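IL-4-inducing protein (PDB 4EL6) triggers interleukin-4 release from basophils by binding IgE through a crystallin fold, so that the cells are activated without antigen. Local coordinates at residues 5-10 with 23-28; 40-45 with 68-73. All blocks are in the same frame, centred on the assembly; numbering follows the deposited sequence. Where two conformers were deposited one is given.

Interaction 1: residues 5-10 with 23-28; sequences CKYCLQ and EVYKSV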
loop_
_atom_site.group_PDB
_atom_site.type_symbol
_atom_site.label_atom_id
_atom_site.label_comp_id
_atom_site.label_asym_id
_atom_site.label_seq_id
_atom_site.Cartn_x
_atom_site.Cartn_y
_atom_site.Cartn_z
ATOM N N CYS A 5 1.707 8.658 11.677
ATOM C CA CYS A 5 0.691 7.602 11.968
ATOM C C CYS A 5 1.498 6.295 12.205
ATOM O O CYS A 5 2.660 6.091 11.778
ATOM C CB CYS A 5 -0.457 7.557 10.883
ATOM S SG CYS A 5 -1.865 6.343 10.939
ATOM N N LYS A 6 0.900 5.481 13.055
ATOM C CA LYS A 6 1.569 4.309 13.501
ATOM C C LYS A 6 1.265 3.170 12.566
ATOM O O LYS A 6 2.042 2.245 12.461
ATOM C CB LYS A 6 1.089 3.971 14.898
ATOM C CG LYS A 6 1.362 5.073 15.912
ATOM C CD LYS A 6 2.457 4.695 16.913
ATOM C CE LYS A 6 2.894 5.881 17.796
ATOM N NZ LYS A 6 3.851 6.834 17.143
ATOM N N TYR A 7 0.117 3.219 11.901
ATOM C CA TYR A 7 -0.291 2.040 11.129
ATOM C C TYR A 7 -0.506 2.288 9.621
ATOM O O TYR A 7 -0.398 1.282 8.821
ATOM C CB TYR A 7 -1.530 1.423 11.752
ATOM C CG TYR A 7 -2.595 2.408 11.868
ATOM C CD1 TYR A 7 -3.402 2.707 10.757
ATOM C CD2 TYR A 7 -2.761 3.146 13.035
ATOM C CE1 TYR A 7 -4.395 3.667 10.833
ATOM C CE2 TYR A 7 -3.735 4.142 13.122
ATOM C CZ TYR A 7 -4.557 4.398 12.011
ATOM O OH TYR A 7 -5.564 5.350 12.070
ATOM N N CYS A 8 -0.606 3.596 9.304
ATOM C CA CYS A 8 -1.035 4.107 7.999
ATOM C C CYS A 8 -0.098 3.683 6.910
ATOM O O CYS A 8 1.008 3.225 7.167
ATOM C CB CYS A 8 -1.154 5.635 7.978
ATOM S SG CYS A 8 0.308 6.613 7.597
ATOM N N LEU A 9 -0.570 3.849 5.696
ATOM C CA LEU A 9 0.201 3.615 4.525
ATOM C C LEU A 9 0.667 5.011 4.118
ATOM O O LEU A 9 -0.172 6.001 4.072
ATOM C CB LEU A 9 -0.723 3.013 3.433
ATOM C CG LEU A 9 -0.066 2.768 2.078
ATOM C CD1 LEU A 9 0.945 1.643 2.128
ATOM C CD2 LEU A 9 -1.135 2.472 1.033
ATOM N N GLN A 10 1.973 5.132 3.812
ATOM C CA GLN A 10 2.559 6.388 3.373
ATOM C C GLN A 10 2.911 6.396 1.906
ATOM O O GLN A 10 3.581 5.473 1.466
ATOM C CB GLN A 10 3.819 6.710 4.202
ATOM C CG GLN A 10 3.594 6.819 5.726
ATOM C CD GLN A 10 4.896 6.650 6.488
ATOM O OE1 GLN A 10 5.765 5.895 6.075
ATOM N NE2 GLN A 10 5.021 7.326 7.624
ATOM N N GLU A 23 -1.090 10.181 3.710
ATOM C CA GLU A 23 -1.304 9.064 4.618
ATOM C C GLU A 23 -2.691 8.453 4.359
ATOM O O GLU A 23 -3.714 9.163 4.178
ATOM C CB GLU A 23 -1.178 9.477 6.096
ATOM C CG GLU A 23 0.219 9.923 6.493
ATOM C CD GLU A 23 0.320 10.315 7.971
ATOM O OE1 GLU A 23 1.397 10.148 8.576
ATOM O OE2 GLU A 23 -0.685 10.780 8.517
ATOM N N VAL A 24 -2.728 7.140 4.292
ATOM C CA VAL A 24 -3.998 6.452 4.074
ATOM C C VAL A 24 -4.266 5.606 5.333
ATOM O O VAL A 24 -3.378 4.857 5.799
ATOM C CB VAL A 24 -3.927 5.549 2.816
ATOM C CG1 VAL A 24 -5.139 4.685 2.669
ATOM C CG2 VAL A 24 -3.722 6.354 1.528
ATOM N N TYR A 25 -5.501 5.685 5.889
ATOM C CA TYR A 25 -5.823 5.120 7.199
ATOM C C TYR A 25 -6.714 3.906 7.175
ATOM O O TYR A 25 -6.819 3.163 8.174
ATOM C CB TYR A 25 -6.509 6.183 8.080
ATOM C CG TYR A 25 -5.656 7.449 8.220
ATOM C CD1 TYR A 25 -4.591 7.485 9.097
ATOM C CD2 TYR A 25 -5.892 8.537 7.454
ATOM C CE1 TYR A 25 -3.803 8.623 9.221
ATOM C CE2 TYR A 25 -5.109 9.677 7.552
ATOM C CZ TYR A 25 -4.075 9.708 8.428
ATOM O OH TYR A 25 -3.325 10.872 8.533
ATOM N N LYS A 26 -7.345 3.654 6.033
ATOM C CA LYS A 26 -8.231 2.545 5.895
ATOM C C LYS A 26 -8.383 2.207 4.421
ATOM O O LYS A 26 -7.874 2.914 3.519
ATOM C CB LYS A 26 -9.572 2.860 6.498
ATOM C CG LYS A 26 -10.354 3.967 5.917
ATOM C CD LYS A 26 -11.436 4.312 6.965
ATOM C CE LYS A 26 -12.081 5.674 6.719
ATOM N NZ LYS A 26 -13.277 5.898 7.617
ATOM N N SER A 27 -9.004 1.077 4.224
ATOM C CA SER A 27 -9.258 0.544 2.873
ATOM C C SER A 27 -10.063 1.541 2.092
ATOM O O SER A 27 -10.969 2.262 2.621
ATOM C CB SER A 27 -10.003 -0.760 2.911
ATOM O OG SER A 27 -9.259 -1.710 3.698
ATOM N N VAL A 28 -9.764 1.596 0.813
ATOM C CA VAL A 28 -10.520 2.456 -0.096
ATOM C C VAL A 28 -10.683 1.704 -1.406
ATOM O O VAL A 28 -9.690 1.274 -2.006
ATOM C CB VAL A 28 -9.901 3.860 -0.294
ATOM C CG1 VAL A 28 -8.385 3.819 -0.596
ATOM C CG2 VAL A 28 -10.656 4.672 -1.298
HETATM O O HOH W 1 0.052 11.454 11.116
#
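Leu9 and Val24 join the backbones of this hairpin end as an antiparallel hydrogen-bonded pair. Leu9 N gives its hydrogen to Val24 O at 3.0 Å, nearly straight (168°), and Val24 N returns the bond to Leu9 O at 2.8 Å. Their aliphatic side chains share one face of the sheet, where Leu9 CB meets Val24 CB; branched, apolar residues suit this buried face, since it turns to Trp55 of the second sheet of the crystallin-type sandwich. Glu23 lies on the other face and runs back past the N-terminal turn. Its CB is 3.6 Å from Cys8 SG and its CG 3.5 Å from the same sulfur, though Cys8 and Cys5 each have two deposited conformers, so their sulfur contacts are uncertain. The extended chain (chi2 -179°) carries CD on toward Cys5 CB and spreads the carboxylate beside the start of the modelled chain. Glu23 OE1 takes a weak hydrogen bond from Cys5 N at 3.5 Å. Glu23 OE2 accepts one from water 1 at 2.8 Å. That water in turn accepts from Cys5 N, and a weak bond from Tyr25 OH reaches Glu23 OE2 as well, at 2.6 Å. Beyond Val24 the pairing gives way to aromatic packing. The Tyr7 and Tyr25 side chains cross at about a right angle, Tyr7 presenting the edge of its ring to the Tyr25 carbonyl, with Tyr7 CE1 3.6 Å from Tyr25 O. That carbonyl accepts a hydrogen bond from Arg92 of strand 89-95. In one conformer, and so with doubt, Cys5 SG lies over the centre of the Tyr7 ring and at the edge of the Tyr25 ring. With amide, water and phenol all donating to it, the Glu23 carboxylate would probably stay ionised.

Interaction 2: residues 40-45 with 68-73; sequences VCVPFV and TGLGHG
Gly73 N points between two carbonyls of segment 40-45, giving weak, bent hydrogen bonds to Val42 O at 2.8 Å and to Pro43 O at 3.1 Å. A straighter bond runs the other way: Val45 N donates to His72 ND1 at 3.2 Å, tilted 21° from the imidazole plane. With ND1 accepting, the ring hydrogen would be expected on NE2. The His72 ring reaches this amide because its CG sits between the backbone N and the carbonyl carbon (chi1 75°). His72 CB itself lies close to Pro43 O.

The aromatic contact belongs to Phe44, whose ring lies flat over Gly73. Gly73 CA sits 3.2 Å from the Phe44 ring centroid, almost exactly on its normal, in a CH-pi contact. Glycine fits for two reasons: a CB would collide with the ring, and phi is positive (79°). On the same face, Gly73 O lies above the CE2 side of the ring, 3.4 Å from Phe44 CE2.

Here the two sheets of the crystallin-type beta sandwich meet, strand 39-41 from one and strand 67-71 from the other, and the segments leave them to draw together at Gly73. Cys41 turns away from the contact and is disulfide-bonded to Cys75.

Apolar packing joins Val40 and Val42 to Leu70. Val42 CG2 lies 3.8 Å from Leu70 CB. Farther along, Val40 CG1 touches Leu70 CD2 at 3.8 Å, these two side chains crossing nearly at right angles. Beta-branched valines and a leucine suit this buried position, which Leu57 and Ile76 help to enclose around Leu70.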
loop_
_atom_site.group_PDB
_atom_site.type_symbol
_atom_site.label_atom_id
_atom_site.label_comp_id
_atom_site.label_asym_id
_atom_site.label_seq_id
_atom_site.Cartn_x
_atom_site.Cartn_y
_atom_site.Cartn_z
ATOM N N VAL A 40 6.434 4.206 -1.478
ATOM C CA VAL A 40 5.376 3.835 -0.561
ATOM C C VAL A 40 6.017 3.095 0.592
ATOM O O VAL A 40 6.874 2.251 0.385
ATOM C CB VAL A 40 4.385 2.897 -1.252
ATOM C CG1 VAL A 40 3.337 2.426 -0.315
ATOM C CG2 VAL A 40 3.813 3.555 -2.506
ATOM N N CYS A 41 5.566 3.390 1.815
ATOM C CA CYS A 41 6.051 2.705 2.994
ATOM C C CYS A 41 4.892 2.378 3.940
ATOM O O CYS A 41 3.875 3.047 3.973
ATOM C CB CYS A 41 6.925 3.624 3.797
ATOM S SG CYS A 41 8.443 4.157 2.944
ATOM N N VAL A 42 5.170 1.436 4.826
ATOM C CA VAL A 42 4.367 1.135 5.993
ATOM C C VAL A 42 5.287 1.209 7.208
ATOM O O VAL A 42 6.347 0.594 7.211
ATOM C CB VAL A 42 3.762 -0.271 5.935
ATOM C CG1 VAL A 42 2.900 -0.488 7.165
ATOM C CG2 VAL A 42 2.992 -0.501 4.639
ATOM N N PRO A 43 4.898 1.983 8.194
ATOM C CA PRO A 43 5.764 2.125 9.388
ATOM C C PRO A 43 6.010 0.805 10.119
ATOM O O PRO A 43 5.202 -0.143 10.071
ATOM C CB PRO A 43 5.011 3.135 10.257
ATOM C CG PRO A 43 4.089 3.838 9.371
ATOM C CD PRO A 43 3.759 2.917 8.214
ATOM N N PHE A 44 7.147 0.761 10.833
ATOM C CA PHE A 44 7.452 -0.311 11.689
ATOM C C PHE A 44 6.528 -0.279 12.884
ATOM O O PHE A 44 6.111 0.772 13.285
ATOM C CB PHE A 44 8.897 -0.187 12.150
ATOM C CG PHE A 44 9.869 -0.867 11.234
ATOM C CD1 PHE A 44 10.001 -2.245 11.271
ATOM C CD2 PHE A 44 10.671 -0.128 10.344
ATOM C CE1 PHE A 44 10.913 -2.880 10.433
ATOM C CE2 PHE A 44 11.621 -0.750 9.529
ATOM C CZ PHE A 44 11.735 -2.130 9.556
ATOM N N VAL A 45 6.224 -1.444 13.403
ATOM C CA VAL A 45 5.459 -1.625 14.606
ATOM C C VAL A 45 6.385 -2.313 15.633
ATOM O O VAL A 45 7.086 -1.636 16.384
ATOM C CB VAL A 45 4.225 -2.501 14.257
ATOM C CG1 VAL A 45 3.547 -3.034 15.504
ATOM C CG2 VAL A 45 3.248 -1.663 13.458
ATOM N N THR A 68 0.225 -5.568 -5.155
ATOM C CA THR A 68 1.512 -5.356 -4.544
ATOM C C THR A 68 1.220 -5.197 -3.068
ATOM O O THR A 68 0.490 -4.266 -2.647
ATOM C CB THR A 68 2.131 -4.114 -5.135
ATOM O OG1 THR A 68 2.516 -4.388 -6.486
ATOM C CG2 THR A 68 3.390 -3.634 -4.335
ATOM N N GLY A 69 1.839 -6.048 -2.224
ATOM C CA GLY A 69 1.614 -6.045 -0.820
ATOM C C GLY A 69 2.852 -5.554 -0.079
ATOM O O GLY A 69 3.959 -5.691 -0.580
ATOM N N LEU A 70 2.621 -4.910 1.064
ATOM C CA LEU A 70 3.686 -4.332 1.899
ATOM C C LEU A 70 3.336 -4.597 3.330
ATOM O O LEU A 70 2.226 -4.268 3.819
ATOM C CB LEU A 70 3.836 -2.797 1.788
ATOM C CG LEU A 70 4.131 -2.146 0.461
ATOM C CD1 LEU A 70 2.914 -1.808 -0.363
ATOM C CD2 LEU A 70 4.911 -0.873 0.852
ATOM N N GLY A 71 4.273 -5.235 3.992
ATOM C CA GLY A 71 4.208 -5.395 5.450
ATOM C C GLY A 71 4.800 -4.237 6.263
ATOM O O GLY A 71 5.380 -3.280 5.747
ATOM N N HIS A 72 4.645 -4.305 7.592
ATOM C CA HIS A 72 5.117 -3.243 8.396
ATOM C C HIS A 72 6.632 -3.169 8.288
ATOM O O HIS A 72 7.366 -4.202 8.233
ATOM C CB HIS A 72 4.736 -3.394 9.876
ATOM C CG HIS A 72 5.534 -4.427 10.614
ATOM N ND1 HIS A 72 6.439 -4.095 11.601
ATOM C CD2 HIS A 72 5.581 -5.827 10.485
ATOM C CE1 HIS A 72 7.020 -5.225 12.052
ATOM N NE2 HIS A 72 6.513 -6.280 11.377
ATOM N N GLY A 73 7.058 -1.919 8.265
ATOM C CA GLY A 73 8.473 -1.557 8.130
ATOM C C GLY A 73 9.010 -1.644 6.699
ATOM O O GLY A 73 10.167 -1.318 6.493
#

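Overall arrangement
From the N terminus, the chain runs through strand 9-12, turns back as strand 21-24, and closes its first loop at interaction 1, within one sheet. Strand 39-41 then joins the same sheet on the other side of strand 9-12. From there the chain passes through strand 52-58 of the second sheet and returns along strand 67-71, so that interaction 2 closes a longer loop and ties sheet to sheet. The two loops follow in series, neither nesting nor crossing. They meet directly at strand 9-12: Gln10 N probably hydrogen-bonds to Cys41 O, and Leu9 packs on Val40 within the sandwich.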